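Local coordinates for protein putative carbonic anhydrase (Streptococcus mutans, PDB 3LAS) that probably catalyses the reversible interconversion of hydrogencarbonate and carbon dioxide as a zinc-dependent, beta-class carbonic anhydrase, at residues Phe104-Leu108 / Gln119-Pro123; Leu74-Gln79 / Leu143-Ile148; Pro26-Lys30 / Gln80-Ser84. All coordinates share one frame; numbering follows the deposited sequence.

Contact 1 of 3, residues Phe104-Leu108 / Gln119-Pro123; sequences FTEQL and QDFLP. With GAI (guanidine), chain I.
F104 and F121 stand across from each other with their CA atoms 8.5 Å apart, F104 on a turn of helix 101-112 and F121 in the irregular loop that follows the helix. T105 stands across from Q119 at a similar spacing, and no hydrogen bond joins the two segments. The loop is shaped on its own side by an Asx turn, in which D120 OD1 accepts from L122 N at 2.9 Å. The contact itself is carried by the F121 ring. F104 drives its CD1-CE1 edge at one face of that ring in a T-shaped stack, with centroids 5.1 Å apart and planes at 89°. CD1 of F104 sits over the ring centre because its CG is anti to the backbone N (chi1 -170°), which swings the ring off the helix toward the loop. T105 CG2 reaches F121 CE2 obliquely at 3.7 Å, while its hydroxyl turns back to the helix and bonds to N101 O. L108 CD1 meets F121 CZ at 3.7 Å, and its CD2 lies over a face of the F104 ring, toward the rim. A guanidine molecule hydrogen-bonded to D68 O of the second subunit merely lies alongside Q119 and F121, its N3 3.7 Å from F121 CZ. N101, near the start of the helix, holds the loop through F121 N and D120 OD1, and F99 packs on both aromatic rings. V75 on helix 68-80 of the second subunit packs against F104 and F121, so the helix and the loop after it, which leads on to helix 127-140, lie at the dimer interface.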
loop_
_atom_site.group_PDB
_atom_site.type_symbol
_atom_site.label_atom_id
_atom_site.label_comp_id
_atom_site.label_asym_id
_atom_site.label_seq_id
_atom_site.Cartn_x
_atom_site.Cartn_y
_atom_site.Cartn_z
ATOM N N PHE A 104 16.244 8.522 14.343
ATOM C CA PHE A 104 15.698 7.166 14.164
ATOM C C PHE A 104 16.837 6.197 13.917
ATOM O O PHE A 104 16.885 5.119 14.445
ATOM C CB PHE A 104 14.714 7.175 13.040
ATOM C CG PHE A 104 13.937 5.913 12.947
ATOM C CD1 PHE A 104 13.786 5.292 11.747
ATOM C CD2 PHE A 104 13.219 5.363 14.022
ATOM C CE1 PHE A 104 12.993 4.155 11.593
ATOM C CE2 PHE A 104 12.409 4.192 13.832
ATOM C CZ PHE A 104 12.360 3.577 12.622
ATOM N N THR A 105 17.870 6.624 13.181
ATOM C CA THR A 105 18.929 5.691 12.830
ATOM C C THR A 105 19.767 5.491 14.103
ATOM O O THR A 105 20.241 4.369 14.350
ATOM C CB THR A 105 19.718 6.108 11.454
ATOM O OG1 THR A 105 20.241 7.331 11.789
ATOM C CG2 THR A 105 18.770 6.154 10.297
ATOM N N GLU A 106 19.856 6.482 14.995
ATOM C CA GLU A 106 20.531 6.183 16.284
ATOM C C GLU A 106 19.741 5.136 17.099
ATOM O O GLU A 106 20.345 4.236 17.744
ATOM C CB GLU A 106 20.687 7.445 17.123
ATOM C CG GLU A 106 21.810 8.364 16.631
ATOM C CD GLU A 106 23.097 7.587 16.405
ATOM O OE1 GLU A 106 23.653 7.038 17.403
ATOM O OE2 GLU A 106 23.537 7.518 15.214
ATOM N N GLN A 107 18.374 5.271 17.136
ATOM C CA GLN A 107 17.575 4.327 17.795
ATOM C C GLN A 107 17.726 2.916 17.233
ATOM O O GLN A 107 17.819 1.914 17.984
ATOM C CB GLN A 107 16.115 4.761 17.680
ATOM C CG GLN A 107 15.101 3.827 18.447
ATOM C CD GLN A 107 13.679 4.224 18.232
ATOM O OE1 GLN A 107 12.767 3.380 17.894
ATOM N NE2 GLN A 107 13.426 5.493 18.358
ATOM N N LEU A 108 17.786 2.774 15.900
ATOM C CA LEU A 108 17.989 1.478 15.319
ATOM C C LEU A 108 19.348 0.878 15.684
ATOM O O LEU A 108 19.457 -0.336 15.861
ATOM C CB LEU A 108 17.796 1.519 13.815
ATOM C CG LEU A 108 16.419 2.004 13.382
ATOM C CD1 LEU A 108 16.399 2.051 11.878
ATOM C CD2 LEU A 108 15.238 1.079 13.798
ATOM N N GLN A 119 20.648 5.504 5.289
ATOM C CA GLN A 119 19.338 5.224 4.640
ATOM C C GLN A 119 18.371 6.324 4.953
ATOM O O GLN A 119 18.254 6.803 6.139
ATOM C CB GLN A 119 18.728 3.979 5.269
ATOM C CG GLN A 119 19.473 2.748 5.080
ATOM C CD GLN A 119 19.489 2.283 3.611
ATOM O OE1 GLN A 119 20.556 1.952 3.090
ATOM N NE2 GLN A 119 18.364 2.399 2.927
ATOM N N ASP A 120 17.580 6.668 3.958
ATOM C CA ASP A 120 16.622 7.749 4.085
ATOM C C ASP A 120 15.249 7.112 4.383
ATOM O O ASP A 120 14.649 6.444 3.543
ATOM C CB ASP A 120 16.557 8.532 2.776
ATOM C CG ASP A 120 15.763 9.803 2.923
ATOM O OD1 ASP A 120 15.156 10.033 3.949
ATOM O OD2 ASP A 120 15.794 10.671 1.954
ATOM N N PHE A 121 14.766 7.309 5.572
ATOM C CA PHE A 121 13.433 6.841 5.957
ATOM C C PHE A 121 12.321 7.739 5.493
ATOM O O PHE A 121 11.115 7.426 5.733
ATOM C CB PHE A 121 13.349 6.546 7.464
ATOM C CG PHE A 121 14.175 5.321 7.815
ATOM C CD1 PHE A 121 13.600 4.068 7.831
ATOM C CD2 PHE A 121 15.529 5.450 8.109
ATOM C CE1 PHE A 121 14.349 2.921 8.096
ATOM C CE2 PHE A 121 16.284 4.263 8.403
ATOM C CZ PHE A 121 15.651 3.019 8.359
ATOM N N LEU A 122 12.641 8.848 4.824
ATOM C CA LEU A 122 11.666 9.705 4.155
ATOM C C LEU A 122 10.690 10.419 5.095
ATOM O O LEU A 122 9.502 10.544 4.817
ATOM C CB LEU A 122 10.917 9.042 2.985
ATOM C CG LEU A 122 11.765 8.319 1.989
ATOM C CD1 LEU A 122 10.966 7.495 0.978
ATOM C CD2 LEU A 122 12.721 9.274 1.272
ATOM N N PRO A 123 11.143 10.967 6.256
ATOM C CA PRO A 123 10.274 11.776 7.097
ATOM C C PRO A 123 9.901 13.092 6.435
ATOM O O PRO A 123 10.549 13.472 5.419
ATOM C CB PRO A 123 11.150 12.019 8.395
ATOM C CG PRO A 123 12.558 12.107 7.811
ATOM C CD PRO A 123 12.564 11.002 6.699
HETATM C C GAI I . 15.393 0.528 4.540
HETATM N N1 GAI I . 15.108 -0.496 3.721
HETATM N N2 GAI I . 15.279 1.826 4.372
HETATM N N3 GAI I . 16.145 0.649 5.546
#

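Contact 2 of 3, residues Leu74-Gln79 / Leu143-Ile148; sequences LVISEQ and LIPEDI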
loop_
_atom_site.group_PDB
_atom_site.type_symbol
_atom_site.label_atom_id
_atom_site.label_comp_id
_atom_site.label_asym_id
_atom_site.label_seq_id
_atom_site.Cartn_x
_atom_site.Cartn_y
_atom_site.Cartn_z
ATOM N N LEU A 74 3.439 1.813 -10.092
ATOM C CA LEU A 74 2.667 2.642 -10.964
ATOM C C LEU A 74 2.895 2.308 -12.410
ATOM O O LEU A 74 1.944 2.415 -13.209
ATOM C CB LEU A 74 2.942 4.147 -10.715
ATOM C CG LEU A 74 2.457 4.683 -9.398
ATOM C CD1 LEU A 74 2.973 6.083 -9.156
ATOM C CD2 LEU A 74 0.902 4.680 -9.378
ATOM N N VAL A 75 4.118 1.966 -12.837
ATOM C CA VAL A 75 4.344 1.622 -14.254
ATOM C C VAL A 75 3.573 0.332 -14.511
ATOM O O VAL A 75 2.928 0.192 -15.622
ATOM C CB VAL A 75 5.855 1.419 -14.472
ATOM C CG1 VAL A 75 6.078 0.678 -15.856
ATOM C CG2 VAL A 75 6.603 2.693 -14.350
ATOM N N ILE A 76 3.485 -0.634 -13.609
ATOM C CA ILE A 76 2.638 -1.816 -13.821
ATOM C C ILE A 76 1.202 -1.374 -13.862
ATOM O O ILE A 76 0.418 -1.781 -14.783
ATOM C CB ILE A 76 2.924 -2.879 -12.696
ATOM C CG1 ILE A 76 4.326 -3.408 -12.899
ATOM C CG2 ILE A 76 1.852 -3.964 -12.739
ATOM C CD1 ILE A 76 4.830 -4.154 -11.619
ATOM N N SER A 77 0.756 -0.554 -12.932
ATOM C CA SER A 77 -0.657 -0.111 -12.926
ATOM C C SER A 77 -1.083 0.555 -14.237
ATOM O O SER A 77 -2.194 0.314 -14.699
ATOM C CB SER A 77 -0.799 0.895 -11.740
ATOM O OG SER A 77 -2.114 1.415 -11.673
ATOM N N GLU A 78 -0.189 1.397 -14.749
ATOM C CA GLU A 78 -0.499 2.213 -15.920
ATOM C C GLU A 78 -0.302 1.465 -17.230
ATOM O O GLU A 78 -1.190 1.467 -18.129
ATOM C CB GLU A 78 0.374 3.457 -15.919
ATOM C CG GLU A 78 -0.069 4.413 -14.791
ATOM C CD GLU A 78 0.799 5.557 -14.494
ATOM O OE1 GLU A 78 1.914 5.695 -15.022
ATOM O OE2 GLU A 78 0.424 6.362 -13.563
ATOM N N GLN A 79 0.842 0.782 -17.385
ATOM C CA GLN A 79 1.162 0.216 -18.695
ATOM C C GLN A 79 0.643 -1.157 -18.803
ATOM O O GLN A 79 0.320 -1.593 -19.945
ATOM C CB GLN A 79 2.696 0.253 -18.956
ATOM C CG GLN A 79 3.254 1.701 -18.882
ATOM C CD GLN A 79 2.486 2.768 -19.611
ATOM O OE1 GLN A 79 1.991 2.520 -20.723
ATOM N NE2 GLN A 79 2.336 3.938 -19.050
ATOM N N LEU A 143 9.377 7.195 -16.369
ATOM C CA LEU A 143 8.522 6.051 -16.422
ATOM C C LEU A 143 7.077 6.472 -16.233
ATOM O O LEU A 143 6.203 5.570 -16.372
ATOM C CB LEU A 143 8.954 5.013 -15.397
ATOM C CG LEU A 143 10.304 4.338 -15.647
ATOM C CD1 LEU A 143 10.791 3.563 -14.455
ATOM C CD2 LEU A 143 10.106 3.398 -16.816
ATOM N N ILE A 144 6.783 7.693 -15.872
ATOM C CA ILE A 144 5.371 8.133 -15.667
ATOM C C ILE A 144 5.102 9.132 -16.814
ATOM O O ILE A 144 5.717 10.193 -16.906
ATOM C CB ILE A 144 5.225 8.830 -14.303
ATOM C CG1 ILE A 144 5.635 7.974 -13.133
ATOM C CG2 ILE A 144 3.778 9.303 -14.173
ATOM C CD1 ILE A 144 4.864 6.681 -12.952
ATOM N N PRO A 145 4.187 8.812 -17.708
ATOM C CA PRO A 145 3.998 9.640 -18.879
ATOM C C PRO A 145 3.455 11.003 -18.543
ATOM O O PRO A 145 2.828 11.230 -17.521
ATOM C CB PRO A 145 2.771 8.991 -19.567
ATOM C CG PRO A 145 2.805 7.692 -19.257
ATOM C CD PRO A 145 3.593 7.518 -17.917
ATOM N N GLU A 146 3.687 11.907 -19.468
ATOM C CA GLU A 146 3.121 13.236 -19.384
ATOM C C GLU A 146 1.600 13.289 -19.495
ATOM O O GLU A 146 1.084 14.140 -18.891
ATOM C CB GLU A 146 3.711 14.091 -20.487
ATOM N N ASP A 147 0.825 12.406 -20.185
ATOM C CA ASP A 147 -0.691 12.772 -20.270
ATOM C C ASP A 147 -1.380 12.124 -19.044
ATOM O O ASP A 147 -2.486 11.481 -19.231
ATOM C CB ASP A 147 -1.397 12.278 -21.565
ATOM N N ILE A 148 -0.739 12.220 -17.843
ATOM C CA ILE A 148 -1.266 11.516 -16.611
ATOM C C ILE A 148 -1.606 12.724 -15.648
ATOM O O ILE A 148 -0.751 13.516 -15.232
ATOM C CB ILE A 148 -0.271 10.609 -15.831
ATOM C CG1 ILE A 148 0.444 9.402 -16.586
ATOM C CG2 ILE A 148 -1.023 10.094 -14.534
ATOM C CD1 ILE A 148 -0.418 8.176 -16.860
HETATM O O HOH W 1 3.670 4.333 -16.467
#
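Apolar packing comes first, and V75 and L143 make its tightest point: V75 CG2 lies 3.5 Å from L143 CB, closer than carbons usually pack, and the two backbones also come nearest at this pair. Residues 74-79 of helix 68-80 present L74, V75, E78 and Q79 to the irregular segment 143-148. I144 bends its CD1 branch in to meet L74 CB at 3.9 Å, and the same methyl touches E78 OE1. Aliphatic groups of I144, P145 and I148 thus pack on the carboxylate of E78 and the amide nitrogen of Q79. I148 approaches E78 from the opposite direction, its CD1 3.7 Å from E78 CD, and P145 slides past E78 to put its CG 3.8 Å from Q79 NE2.

The polar part runs through one water, since no direct hydrogen bond crosses between the segments. This water donates to E78 OE1 at 2.7 Å and to L143 O at 2.8 Å, and it accepts from Q79 NE2 at 2.9 Å. Three bonds therefore fix it between helix and loop, and it gives the buried E78 carboxylate a polar partner among aliphatic neighbours; that hydrophobic setting could raise the acid's pKa. Q79 reaches the water by folding back at chi2 (-46°), whereas E78 stays extended beyond CG.

Beneath the contact runs strand 85-91, whose I86 touches L74, E78, I144 and I148, so helix and loop share one patch of the sheet; L74 also rests on A34 of strand 33-38. The loop links helix 127-140 to strand 149-155, next to 85-91 in the sheet, while V75 packs on L108 and L143 on Q119 of the second subunit.

Contact 3 of 3, residues Pro26-Lys30 / Gln80-Ser84; sequences PLKPK and QLGTS
L27, K28 and P29 meet L81 and its neighbours in a loop-to-loop contact, partly buried, between the chain entering strand 33-38 and the turn that carries helix 68-80 into strand 85-91. Its apolar side is L27 CG against L81 CD2 at 3.7 Å, the two leucines crossing at a slant, with P29 CG on T83 CG2 at 3.9 Å beyond them. L81 O is the polar focus. K28 CG lies 3.3 Å from L81 O, and K28 CA makes a CA-H...O contact with the same L81 O at 3.6 Å. The two loops lead into strands 33-38 and 85-91, adjacent and parallel in the beta-class carbonic anhydrase sheet. A water joins them, donating to L81 O at 3.0 Å and to P29 O at 2.9 Å. G82, at positive phi (85°), turns the chain where K28 CE passes its CA. The T83 hydroxyl points elsewhere, bonding to S77 OG in the helix, and H57 of strand 56-61 packs on P29, L81 and T83. Q80 packs across the dimer interface on F104 of the second subunit.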
loop_
_atom_site.group_PDB
_atom_site.type_symbol
_atom_site.label_atom_id
_atom_site.label_comp_id
_atom_site.label_asym_id
_atom_site.label_seq_id
_atom_site.Cartn_x
_atom_site.Cartn_y
_atom_site.Cartn_z
ATOM N N PRO A 26 -12.800 -7.252 -13.313
ATOM C CA PRO A 26 -11.593 -7.220 -14.177
ATOM C C PRO A 26 -10.333 -6.745 -13.435
ATOM O O PRO A 26 -10.411 -5.942 -12.471
ATOM C CB PRO A 26 -11.966 -6.160 -15.244
ATOM C CG PRO A 26 -12.997 -5.288 -14.591
ATOM C CD PRO A 26 -13.808 -6.240 -13.648
ATOM N N LEU A 27 -9.188 -7.194 -13.892
ATOM C CA LEU A 27 -7.935 -6.789 -13.325
ATOM C C LEU A 27 -7.699 -5.280 -13.518
ATOM O O LEU A 27 -7.124 -4.616 -12.654
ATOM C CB LEU A 27 -6.869 -7.574 -14.044
ATOM C CG LEU A 27 -5.531 -7.728 -13.375
ATOM C CD1 LEU A 27 -5.268 -7.560 -11.876
ATOM C CD2 LEU A 27 -4.623 -8.863 -13.999
ATOM N N LYS A 28 -8.121 -4.691 -14.628
ATOM C CA LYS A 28 -7.948 -3.264 -14.864
ATOM C C LYS A 28 -8.924 -2.453 -14.021
ATOM O O LYS A 28 -10.146 -2.621 -14.109
ATOM C CB LYS A 28 -8.178 -2.940 -16.367
ATOM C CG LYS A 28 -7.067 -3.432 -17.298
ATOM C CD LYS A 28 -7.327 -2.844 -18.717
ATOM C CE LYS A 28 -6.101 -2.931 -19.596
ATOM N NZ LYS A 28 -5.770 -4.358 -19.864
ATOM N N PRO A 29 -8.452 -1.561 -13.133
ATOM C CA PRO A 29 -9.397 -0.820 -12.297
ATOM C C PRO A 29 -10.380 -0.003 -13.091
ATOM O O PRO A 29 -9.979 0.679 -14.032
ATOM C CB PRO A 29 -8.456 0.078 -11.447
ATOM C CG PRO A 29 -7.151 -0.716 -11.356
ATOM C CD PRO A 29 -7.058 -1.282 -12.775
ATOM N N LYS A 30 -11.631 0.035 -12.666
ATOM C CA LYS A 30 -12.680 0.715 -13.447
ATOM C C LYS A 30 -12.437 2.201 -13.615
ATOM O O LYS A 30 -12.736 2.800 -14.713
ATOM C CB LYS A 30 -14.008 0.533 -12.699
ATOM C CG LYS A 30 -15.176 1.018 -13.481
ATOM C CD LYS A 30 -16.467 0.545 -12.823
ATOM C CE LYS A 30 -17.631 1.213 -13.455
ATOM N NZ LYS A 30 -18.726 0.901 -12.524
ATOM N N GLN A 80 0.552 -1.960 -17.758
ATOM C CA GLN A 80 -0.035 -3.278 -17.875
ATOM C C GLN A 80 -1.533 -3.225 -17.540
ATOM O O GLN A 80 -2.333 -3.927 -18.168
ATOM C CB GLN A 80 0.749 -4.200 -16.947
ATOM C CG GLN A 80 0.459 -5.703 -17.065
ATOM C CD GLN A 80 0.954 -6.367 -18.304
ATOM O OE1 GLN A 80 1.395 -5.690 -19.230
ATOM N NE2 GLN A 80 0.814 -7.672 -18.367
ATOM N N LEU A 81 -1.970 -2.404 -16.599
ATOM C CA LEU A 81 -3.323 -2.427 -16.048
ATOM C C LEU A 81 -4.183 -1.222 -16.382
ATOM O O LEU A 81 -5.266 -1.110 -15.794
ATOM C CB LEU A 81 -3.301 -2.840 -14.548
ATOM C CG LEU A 81 -2.543 -4.099 -14.277
ATOM C CD1 LEU A 81 -2.398 -4.387 -12.772
ATOM C CD2 LEU A 81 -3.204 -5.353 -15.003
ATOM N N GLY A 82 -3.694 -0.331 -17.250
ATOM C CA GLY A 82 -4.602 0.645 -17.863
ATOM C C GLY A 82 -4.853 1.876 -17.081
ATOM O O GLY A 82 -5.621 2.734 -17.515
ATOM N N THR A 83 -4.309 2.063 -15.876
ATOM C CA THR A 83 -4.628 3.314 -15.177
ATOM C C THR A 83 -3.944 4.506 -15.844
ATOM O O THR A 83 -2.934 4.364 -16.561
ATOM C CB THR A 83 -4.335 3.291 -13.651
ATOM O OG1 THR A 83 -2.916 3.231 -13.457
ATOM C CG2 THR A 83 -5.007 2.101 -12.956
ATOM N N SER A 84 -4.496 5.684 -15.595
ATOM C CA SER A 84 -4.032 6.880 -16.262
ATOM C C SER A 84 -4.237 8.106 -15.484
ATOM O O SER A 84 -4.136 9.221 -16.011
ATOM C CB SER A 84 -4.594 6.957 -17.680
ATOM O OG SER A 84 -5.984 6.869 -17.673
HETATM O O HOH W 2 -7.546 0.752 -15.525
#

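In the fold
Contacts 2 and 3 follow one another along the chain: 74-79 belongs to the last turns of helix 68-80, and segment 80-84 carries the chain on from there, so they touch, with I76 O 3.1 Å from L81 N in a probable hydrogen bond. Both are partly buried, and each uses a bridging water. Contact 1 is more thoroughly buried though farther from the chain's centre, and its chemistry is aromatic, an edge-to-face stack where the other two are water-bridged. It is nested in the chain loop that contact 2 closes, yet their centres are 30 Å apart, and contact 3 lies on the opposite side of the chain's centre from it. All three touch the second subunit.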